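Local coordinates for CRISPR-associated protein CasA/Cse1 (Thermus thermophilus, PDB 4AN8) that is the CasA/Cse1 subunit of the type I-E Cascade ribonucleoprotein complex and takes part in CRISPR adaptive immunity, probably in the selection of foreign DNA, at residues A[51-59]-A[159-167]; A[125-133]-A[353-361]. All blocks are in the same frame, centred on the assembly; numbering follows the deposited sequence.

Interaction 1: residues A[51-59]-A[159-167]. With ACT (acetate ion), chain C.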
loop_
_atom_site.group_PDB
_atom_site.type_symbol
_atom_site.label_atom_id
_atom_site.label_comp_id
_atom_site.label_asym_id
_atom_site.label_seq_id
_atom_site.Cartn_x
_atom_site.Cartn_y
_atom_site.Cartn_z
ATOM N N LEU A 51 -1.868 5.358 -4.673
ATOM C CA LEU A 51 -3.112 5.342 -3.909
ATOM C C LEU A 51 -4.269 4.980 -4.843
ATOM O O LEU A 51 -5.132 4.194 -4.484
ATOM C CB LEU A 51 -3.370 6.696 -3.229
ATOM C CG LEU A 51 -2.231 7.247 -2.344
ATOM C CD1 LEU A 51 -2.721 8.469 -1.552
ATOM C CD2 LEU A 51 -1.615 6.167 -1.412
ATOM N N GLU A 52 -4.281 5.566 -6.033
ATOM C CA GLU A 52 -5.268 5.224 -7.052
ATOM C C GLU A 52 -5.245 3.743 -7.362
ATOM O O GLU A 52 -6.281 3.088 -7.390
ATOM C CB GLU A 52 -5.024 6.010 -8.344
ATOM C CG GLU A 52 -5.871 7.238 -8.481
ATOM C CD GLU A 52 -5.675 7.981 -9.820
ATOM O OE1 GLU A 52 -5.109 7.408 -10.785
ATOM O OE2 GLU A 52 -6.090 9.150 -9.911
ATOM N N GLU A 53 -4.057 3.211 -7.598
ATOM C CA GLU A 53 -3.924 1.793 -7.891
ATOM C C GLU A 53 -4.505 0.953 -6.746
ATOM O O GLU A 53 -5.214 -0.028 -6.988
ATOM C CB GLU A 53 -2.455 1.442 -8.115
ATOM C CG GLU A 53 -2.178 -0.011 -8.484
ATOM C CD GLU A 53 -0.684 -0.239 -8.785
ATOM O OE1 GLU A 53 0.064 0.754 -8.821
ATOM O OE2 GLU A 53 -0.243 -1.397 -8.963
ATOM N N ALA A 54 -4.177 1.319 -5.506
ATOM C CA ALA A 54 -4.603 0.531 -4.346
ATOM C C ALA A 54 -6.124 0.461 -4.263
ATOM O O ALA A 54 -6.692 -0.627 -4.189
ATOM C CB ALA A 54 -4.045 1.102 -3.063
ATOM N N VAL A 55 -6.767 1.627 -4.317
ATOM C CA VAL A 55 -8.221 1.685 -4.144
ATOM C C VAL A 55 -8.992 1.131 -5.325
ATOM O O VAL A 55 -10.047 0.543 -5.127
ATOM C CB VAL A 55 -8.757 3.092 -3.810
ATOM C CG1 VAL A 55 -8.205 3.566 -2.521
ATOM C CG2 VAL A 55 -8.481 4.090 -4.948
ATOM N N LEU A 56 -8.467 1.265 -6.538
ATOM C CA LEU A 56 -9.147 0.687 -7.693
ATOM C C LEU A 56 -9.219 -0.845 -7.572
ATOM O O LEU A 56 -10.287 -1.436 -7.798
ATOM C CB LEU A 56 -8.512 1.136 -9.009
ATOM C CG LEU A 56 -8.616 2.636 -9.341
ATOM C CD1 LEU A 56 -7.682 3.056 -10.501
ATOM C CD2 LEU A 56 -10.031 3.018 -9.634
ATOM N N HIS A 57 -8.122 -1.481 -7.160
ATOM C CA HIS A 57 -8.151 -2.919 -6.879
ATOM C C HIS A 57 -9.105 -3.262 -5.749
ATOM O O HIS A 57 -9.801 -4.271 -5.837
ATOM C CB HIS A 57 -6.774 -3.462 -6.498
ATOM C CG HIS A 57 -5.837 -3.574 -7.645
ATOM N ND1 HIS A 57 -4.952 -2.571 -7.980
ATOM C CD2 HIS A 57 -5.662 -4.554 -8.564
ATOM C CE1 HIS A 57 -4.263 -2.937 -9.048
ATOM N NE2 HIS A 57 -4.668 -4.138 -9.413
ATOM N N ARG A 58 -9.127 -2.452 -4.687
ATOM C CA ARG A 58 -9.975 -2.775 -3.518
ATOM C C ARG A 58 -11.470 -2.661 -3.831
ATOM O O ARG A 58 -12.260 -3.469 -3.362
ATOM C CB ARG A 58 -9.604 -1.947 -2.274
ATOM C CG ARG A 58 -8.167 -2.184 -1.791
ATOM C CD ARG A 58 -7.603 -1.015 -0.944
ATOM N NE ARG A 58 -8.329 -0.862 0.320
ATOM C CZ ARG A 58 -8.135 -1.631 1.389
ATOM N NH1 ARG A 58 -7.243 -2.605 1.342
ATOM N NH2 ARG A 58 -8.846 -1.434 2.499
ATOM N N LEU A 59 -11.845 -1.668 -4.628
ATOM C CA LEU A 59 -13.210 -1.569 -5.130
ATOM C C LEU A 59 -13.596 -2.798 -6.006
ATOM O O LEU A 59 -14.652 -3.410 -5.810
ATOM C CB LEU A 59 -13.396 -0.266 -5.891
ATOM C CG LEU A 59 -14.793 -0.057 -6.493
ATOM C CD1 LEU A 59 -15.878 -0.149 -5.413
ATOM C CD2 LEU A 59 -14.893 1.301 -7.248
ATOM N N ARG A 159 -12.015 8.988 -9.156
ATOM C CA ARG A 159 -10.786 8.444 -8.589
ATOM C C ARG A 159 -10.304 9.181 -7.331
ATOM O O ARG A 159 -9.851 8.558 -6.388
ATOM C CB ARG A 159 -9.676 8.335 -9.641
ATOM C CG ARG A 159 -10.061 7.378 -10.782
ATOM C CD ARG A 159 -8.894 7.039 -11.673
ATOM N NE ARG A 159 -8.333 8.208 -12.340
ATOM C CZ ARG A 159 -8.649 8.603 -13.574
ATOM N NH1 ARG A 159 -9.543 7.931 -14.278
ATOM N NH2 ARG A 159 -8.074 9.679 -14.099
ATOM N N ALA A 160 -10.402 10.503 -7.328
ATOM C CA ALA A 160 -9.992 11.279 -6.177
ATOM C C ALA A 160 -10.912 10.955 -4.981
ATOM O O ALA A 160 -10.458 10.835 -3.850
ATOM C CB ALA A 160 -10.056 12.747 -6.512
ATOM N N LEU A 161 -12.206 10.794 -5.245
ATOM C CA LEU A 161 -13.141 10.393 -4.195
ATOM C C LEU A 161 -12.672 9.102 -3.533
ATOM O O LEU A 161 -12.568 9.015 -2.320
ATOM C CB LEU A 161 -14.540 10.212 -4.769
ATOM C CG LEU A 161 -15.610 9.646 -3.823
ATOM C CD1 LEU A 161 -15.752 10.495 -2.549
ATOM C CD2 LEU A 161 -16.961 9.494 -4.562
ATOM N N LEU A 162 -12.386 8.100 -4.350
ATOM C CA LEU A 162 -12.036 6.783 -3.864
ATOM C C LEU A 162 -10.752 6.852 -3.071
ATOM O O LEU A 162 -10.633 6.252 -2.027
ATOM C CB LEU A 162 -11.814 5.832 -5.026
ATOM C CG LEU A 162 -12.944 4.912 -5.425
ATOM C CD1 LEU A 162 -12.338 3.886 -6.416
ATOM C CD2 LEU A 162 -13.524 4.203 -4.199
ATOM N N VAL A 163 -9.777 7.595 -3.580
ATOM C CA VAL A 163 -8.533 7.694 -2.858
ATOM C C VAL A 163 -8.799 8.307 -1.481
ATOM O O VAL A 163 -8.330 7.797 -0.467
ATOM C CB VAL A 163 -7.484 8.520 -3.637
ATOM C CG1 VAL A 163 -6.338 8.955 -2.692
ATOM C CG2 VAL A 163 -6.978 7.710 -4.864
ATOM N N HIS A 164 -9.553 9.401 -1.457
ATOM C CA HIS A 164 -9.748 10.127 -0.199
ATOM C C HIS A 164 -10.423 9.281 0.870
ATOM O O HIS A 164 -10.062 9.361 2.032
ATOM C CB HIS A 164 -10.551 11.414 -0.440
ATOM C CG HIS A 164 -10.601 12.333 0.742
ATOM N ND1 HIS A 164 -9.481 12.963 1.246
ATOM C CD2 HIS A 164 -11.639 12.751 1.504
ATOM C CE1 HIS A 164 -9.823 13.713 2.274
ATOM N NE2 HIS A 164 -11.129 13.600 2.455
ATOM N N GLN A 165 -11.394 8.465 0.474
ATOM C CA GLN A 165 -12.131 7.607 1.414
ATOM C C GLN A 165 -11.265 6.502 2.026
ATOM O O GLN A 165 -11.583 5.988 3.112
ATOM C CB GLN A 165 -13.366 6.977 0.734
ATOM C CG GLN A 165 -14.418 7.982 0.251
ATOM C CD GLN A 165 -15.101 8.714 1.410
ATOM O OE1 GLN A 165 -14.504 8.912 2.457
ATOM N NE2 GLN A 165 -16.357 9.073 1.234
ATOM N N ALA A 166 -10.194 6.101 1.327
ATOM C CA ALA A 166 -9.352 5.034 1.862
ATOM C C ALA A 166 -8.169 5.606 2.644
ATOM O O ALA A 166 -7.743 5.025 3.645
ATOM C CB ALA A 166 -8.874 4.101 0.746
ATOM N N PHE A 167 -7.663 6.762 2.209
ATOM C CA PHE A 167 -6.377 7.264 2.706
ATOM C C PHE A 167 -6.383 8.591 3.514
ATOM O O PHE A 167 -5.328 9.012 4.007
ATOM C CB PHE A 167 -5.398 7.408 1.535
ATOM C CG PHE A 167 -4.951 6.104 0.955
ATOM C CD1 PHE A 167 -3.964 5.359 1.575
ATOM C CD2 PHE A 167 -5.517 5.624 -0.233
ATOM C CE1 PHE A 167 -3.554 4.141 1.035
ATOM C CE2 PHE A 167 -5.116 4.427 -0.779
ATOM C CZ PHE A 167 -4.119 3.686 -0.142
HETATM C C ACT C . -5.747 12.270 0.791
HETATM O O ACT C . -6.499 11.835 -0.135
HETATM O OXT ACT C . -6.181 13.280 1.445
HETATM C CH3 ACT C . -4.412 11.613 1.104
#
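The ring of F167 offers one face to L51, whose CD2 methyl stands over its centre, 3.7 Å from the F167 centroid and 10° off the ring normal, a CH-pi contact. At the ring's edge A54 sets its small CB 3.9 Å from F167 CZ, and V55 CG1 approaches CE2 obliquely. With chi1 at -69°, F167 CG lies anti to its carbonyl carbon, which carries the ring across to helix 51-59. The guanidinium of R159 is met at its edge by E52: NE reaches OE2 at 3.4 Å, a weak bond in a salt bridge. The two planes stand steeply to one another, and each group has a stronger partner outside, the T47 hydroxyl for E52 OE1 and the W18 carbonyl for R159 NH1. H164, pointing away from helix 51-59, gives its ring edge to an acetate through weak ND1 bonds, while NE2 binds the Y266 hydroxyl.

Between the F167 ring and the E52-R159 pair the contact is mainly aliphatic. V55 is a knob among L162, V163, A166 and F167: CG1 presses on A166 CB at a tight 3.4 Å, and CG2 meets L162 CB at 3.8 Å. A branched but compact valine suits this hole, and the small A166 lets the helices come this close. V163 CG2 lies 3.6 Å from E52 N, and farther along L59 CD2 touches L162 CD1. The axes of 51-59 and 159-167 approach to 8.9 Å and cross at 89°, a knob-into-hole packing of two nearly perpendicular helices in the buried core of Cse1, with strand 191-195 lying against A54 and F167.

Interaction 2: residues A[125-133]-A[353-361]. With ACT (acetate ion), chain D.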
loop_
_atom_site.group_PDB
_atom_site.type_symbol
_atom_site.label_atom_id
_atom_site.label_comp_id
_atom_site.label_asym_id
_atom_site.label_seq_id
_atom_site.Cartn_x
_atom_site.Cartn_y
_atom_site.Cartn_z
ATOM N N TRP A 125 -12.299 20.444 -5.031
ATOM C CA TRP A 125 -12.064 19.009 -5.104
ATOM C C TRP A 125 -10.617 18.681 -4.800
ATOM O O TRP A 125 -10.295 17.543 -4.464
ATOM C CB TRP A 125 -12.479 18.431 -6.461
ATOM C CG TRP A 125 -11.552 18.730 -7.600
ATOM C CD1 TRP A 125 -11.483 19.887 -8.318
ATOM C CD2 TRP A 125 -10.591 17.839 -8.179
ATOM N NE1 TRP A 125 -10.535 19.782 -9.298
ATOM C CE2 TRP A 125 -9.968 18.534 -9.239
ATOM C CE3 TRP A 125 -10.194 16.523 -7.905
ATOM C CZ2 TRP A 125 -8.956 17.958 -10.031
ATOM C CZ3 TRP A 125 -9.191 15.939 -8.699
ATOM C CH2 TRP A 125 -8.584 16.662 -9.744
ATOM N N SER A 126 -9.741 19.676 -4.887
ATOM C CA SER A 126 -8.325 19.457 -4.591
ATOM C C SER A 126 -8.085 18.891 -3.184
ATOM O O SER A 126 -7.085 18.223 -2.952
ATOM C CB SER A 126 -7.542 20.752 -4.773
ATOM O OG SER A 126 -8.056 21.758 -3.925
ATOM N N LYS A 127 -9.005 19.162 -2.254
ATOM C CA LYS A 127 -8.945 18.619 -0.894
ATOM C C LYS A 127 -9.028 17.062 -0.849
ATOM O O LYS A 127 -8.639 16.427 0.138
ATOM C CB LYS A 127 -10.061 19.232 -0.052
ATOM C CG LYS A 127 -10.311 18.525 1.274
ATOM C CD LYS A 127 -9.489 19.131 2.419
ATOM C CE LYS A 127 -9.748 18.417 3.745
ATOM N NZ LYS A 127 -9.391 19.273 4.907
ATOM N N LEU A 128 -9.554 16.455 -1.912
ATOM C CA LEU A 128 -9.617 15.002 -2.005
ATOM C C LEU A 128 -8.252 14.389 -2.242
ATOM O O LEU A 128 -8.054 13.191 -2.014
ATOM C CB LEU A 128 -10.525 14.602 -3.154
ATOM C CG LEU A 128 -12.006 14.959 -2.989
ATOM C CD1 LEU A 128 -12.757 14.579 -4.257
ATOM C CD2 LEU A 128 -12.610 14.295 -1.743
ATOM N N LEU A 129 -7.308 15.209 -2.703
ATOM C CA LEU A 129 -6.003 14.719 -3.122
ATOM C C LEU A 129 -4.944 14.890 -2.041
ATOM O O LEU A 129 -4.994 15.825 -1.246
ATOM C CB LEU A 129 -5.532 15.441 -4.385
ATOM C CG LEU A 129 -6.383 15.346 -5.637
ATOM C CD1 LEU A 129 -5.832 16.286 -6.677
ATOM C CD2 LEU A 129 -6.421 13.921 -6.150
ATOM N N PRO A 130 -3.967 13.986 -2.017
ATOM C CA PRO A 130 -2.855 14.102 -1.070
ATOM C C PRO A 130 -2.062 15.378 -1.323
ATOM O O PRO A 130 -1.743 15.672 -2.473
ATOM C CB PRO A 130 -2.001 12.865 -1.380
ATOM C CG PRO A 130 -2.365 12.501 -2.784
ATOM C CD PRO A 130 -3.830 12.819 -2.896
ATOM N N GLU A 131 -1.789 16.123 -0.256
ATOM C CA GLU A 131 -0.927 17.294 -0.301
ATOM C C GLU A 131 0.420 16.888 0.250
ATOM O O GLU A 131 0.585 16.771 1.466
ATOM C CB GLU A 131 -1.484 18.410 0.577
ATOM C CG GLU A 131 -2.588 19.221 -0.046
ATOM C CD GLU A 131 -3.324 20.057 0.979
ATOM O OE1 GLU A 131 -2.966 19.973 2.174
ATOM O OE2 GLU A 131 -4.259 20.789 0.594
ATOM N N LEU A 132 1.378 16.662 -0.638
ATOM C CA LEU A 132 2.709 16.254 -0.221
ATOM C C LEU A 132 3.396 17.364 0.584
ATOM O O LEU A 132 3.527 18.495 0.109
ATOM C CB LEU A 132 3.550 15.832 -1.428
ATOM C CG LEU A 132 3.241 14.443 -2.012
ATOM C CD1 LEU A 132 3.015 13.419 -0.902
ATOM C CD2 LEU A 132 2.063 14.462 -2.990
ATOM N N ALA A 133 3.812 17.030 1.806
ATOM C CA ALA A 133 4.404 17.994 2.729
ATOM C C ALA A 133 3.406 19.086 3.108
ATOM O O ALA A 133 2.350 18.809 3.684
ATOM C CB ALA A 133 5.670 18.603 2.140
ATOM N N ALA A 353 -1.400 14.347 10.703
ATOM C CA ALA A 353 -2.241 14.824 9.603
ATOM C C ALA A 353 -1.449 15.061 8.313
ATOM O O ALA A 353 -2.033 15.338 7.258
ATOM C CB ALA A 353 -3.000 16.109 10.013
ATOM N N LYS A 354 -0.122 14.963 8.398
ATOM C CA LYS A 354 0.715 15.209 7.223
ATOM C C LYS A 354 1.005 13.943 6.394
ATOM O O LYS A 354 1.329 12.881 6.931
ATOM C CB LYS A 354 2.010 15.927 7.614
ATOM C CG LYS A 354 1.780 17.332 8.167
ATOM C CD LYS A 354 3.077 18.127 8.246
ATOM C CE LYS A 354 2.841 19.524 8.812
ATOM N NZ LYS A 354 1.826 20.288 8.024
ATOM N N VAL A 355 0.868 14.067 5.081
ATOM C CA VAL A 355 1.291 13.015 4.187
ATOM C C VAL A 355 2.633 13.445 3.594
ATOM O O VAL A 355 2.682 14.378 2.802
ATOM C CB VAL A 355 0.222 12.750 3.077
ATOM C CG1 VAL A 355 0.765 11.820 1.996
ATOM C CG2 VAL A 355 -1.077 12.171 3.698
ATOM N N LEU A 356 3.722 12.783 3.981
ATOM C CA LEU A 356 5.054 13.181 3.516
ATOM C C LEU A 356 5.372 12.705 2.112
ATOM O O LEU A 356 6.205 13.296 1.413
ATOM C CB LEU A 356 6.144 12.653 4.454
ATOM C CG LEU A 356 6.072 13.088 5.914
ATOM C CD1 LEU A 356 7.218 12.479 6.687
ATOM C CD2 LEU A 356 6.085 14.616 6.025
ATOM N N ASP A 357 4.747 11.611 1.705
ATOM C CA ASP A 357 5.157 10.947 0.476
ATOM C C ASP A 357 4.202 9.808 0.149
ATOM O O ASP A 357 3.480 9.303 1.016
ATOM C CB ASP A 357 6.591 10.416 0.615
ATOM C CG ASP A 357 7.255 10.116 -0.734
ATOM O OD1 ASP A 357 6.876 10.723 -1.762
ATOM O OD2 ASP A 357 8.181 9.267 -0.760
ATOM N N ILE A 358 4.226 9.404 -1.112
ATOM C CA ILE A 358 3.385 8.338 -1.605
ATOM C C ILE A 358 4.287 7.411 -2.408
ATOM O O ILE A 358 5.066 7.861 -3.232
ATOM C CB ILE A 358 2.234 8.955 -2.400
ATOM C CG1 ILE A 358 1.178 9.446 -1.420
ATOM C CG2 ILE A 358 1.627 8.005 -3.339
ATOM C CD1 ILE A 358 0.354 10.546 -1.961
ATOM N N ARG A 359 4.229 6.116 -2.127
ATOM C CA ARG A 359 5.218 5.200 -2.676
ATOM C C ARG A 359 4.628 3.921 -3.242
ATOM O O ARG A 359 3.662 3.375 -2.693
ATOM C CB ARG A 359 6.273 4.859 -1.615
ATOM C CG ARG A 359 7.471 5.783 -1.661
ATOM C CD ARG A 359 8.270 5.806 -0.370
ATOM N NE ARG A 359 8.752 4.490 0.050
ATOM C CZ ARG A 359 9.319 4.265 1.234
ATOM N NH1 ARG A 359 9.478 5.280 2.079
ATOM N NH2 ARG A 359 9.731 3.045 1.572
ATOM N N ARG A 360 5.243 3.466 -4.336
ATOM C CA ARG A 360 4.990 2.180 -4.955
ATOM C C ARG A 360 6.285 1.365 -4.922
ATOM O O ARG A 360 7.290 1.751 -5.512
ATOM C CB ARG A 360 4.508 2.367 -6.401
ATOM C CG ARG A 360 4.506 1.095 -7.264
ATOM C CD ARG A 360 3.432 1.131 -8.386
ATOM N NE ARG A 360 3.285 2.469 -8.944
ATOM C CZ ARG A 360 2.133 3.092 -9.174
ATOM N NH1 ARG A 360 0.975 2.526 -8.922
ATOM N NH2 ARG A 360 2.151 4.313 -9.669
ATOM N N GLU A 361 6.277 0.238 -4.224
ATOM C CA GLU A 361 7.446 -0.633 -4.269
ATOM C C GLU A 361 7.155 -1.985 -4.916
ATOM O O GLU A 361 6.079 -2.531 -4.764
ATOM C CB GLU A 361 8.075 -0.781 -2.891
ATOM C CG GLU A 361 9.211 0.179 -2.722
ATOM C CD GLU A 361 9.408 0.609 -1.303
ATOM O OE1 GLU A 361 9.409 -0.274 -0.408
ATOM O OE2 GLU A 361 9.561 1.837 -1.093
HETATM C C ACT D . -9.563 15.635 7.090
HETATM O O ACT D . -9.462 14.537 6.466
HETATM O OXT ACT D . -10.425 16.453 6.654
HETATM C CH3 ACT D . -8.693 15.950 8.286
#
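L132 leans from its loop onto the backbone of strand 354-364. Its CB and CG make none of the close contacts; chi1 of -77° and chi2 of -42° fold the chain so that one branch, CD1, turns to the strand. That methyl lies 3.5 Å from D357 CA, against main chain that the D357 side chain, directed away, leaves accessible. The same CD1 also touches V355 CG1 at 4.0 Å, I358 CD1 at 4.1 Å and the carbonyl carbon of L356. Leucine's branch at CG lets this one methyl lie on the strand backbone while the residue itself stays at the exposed rim.

P130 adds the second apolar contact. Its rigid ring meets I358 at about a right angle, with I358 CD1 pressed 3.4 Å from P130 CB and equally close to CG, tighter than ordinary van der Waals contact. Isoleucine is long enough to reach the loop with CD1, and its side chain also rests on P50 and L51 of the neighbouring helix region.

The backbones are joined by one hydrogen bond, from A133 N to V355 O at 3.0 Å with an N-H...O angle of 156°. L132 CA adds a CA-H...O contact of 3.6 Å to that V355 oxygen. The donor A133, however, is poorly ordered and is the last residue modelled before the gap 134-147. Back along the loop, K127 NZ binds an acetate weakly, an ion that R250 also holds.

Strand 354-364 carries a classic beta bulge here, L356 and D357 together set opposite the single residue V349 of strand 342-351, beside a loop draped on the outermost strand of a three-stranded antiparallel sheet.

The centres of the two interactions lie 12 Å apart, and their segments alternate along the chain: 51-59, 125-133, 159-167, then 353-361. The loop of 125-133 leads, through residues 134-147, which are not modelled, into helix 154-167, so interaction 2 is tied by sequence to interaction 1. They also touch in space. L51 CD1 packs on I358 CD1 at 3.7 Å, and H164 CB lies 3.4 Å from L128 O. The three-stranded sheet holding 354-364 borders both, since strand 342-351 also touches L51 and A54. A buried helix crossing is thus continued outward by a loop-strand contact at the surface, joining sequence-distant parts of one Cse1 family region.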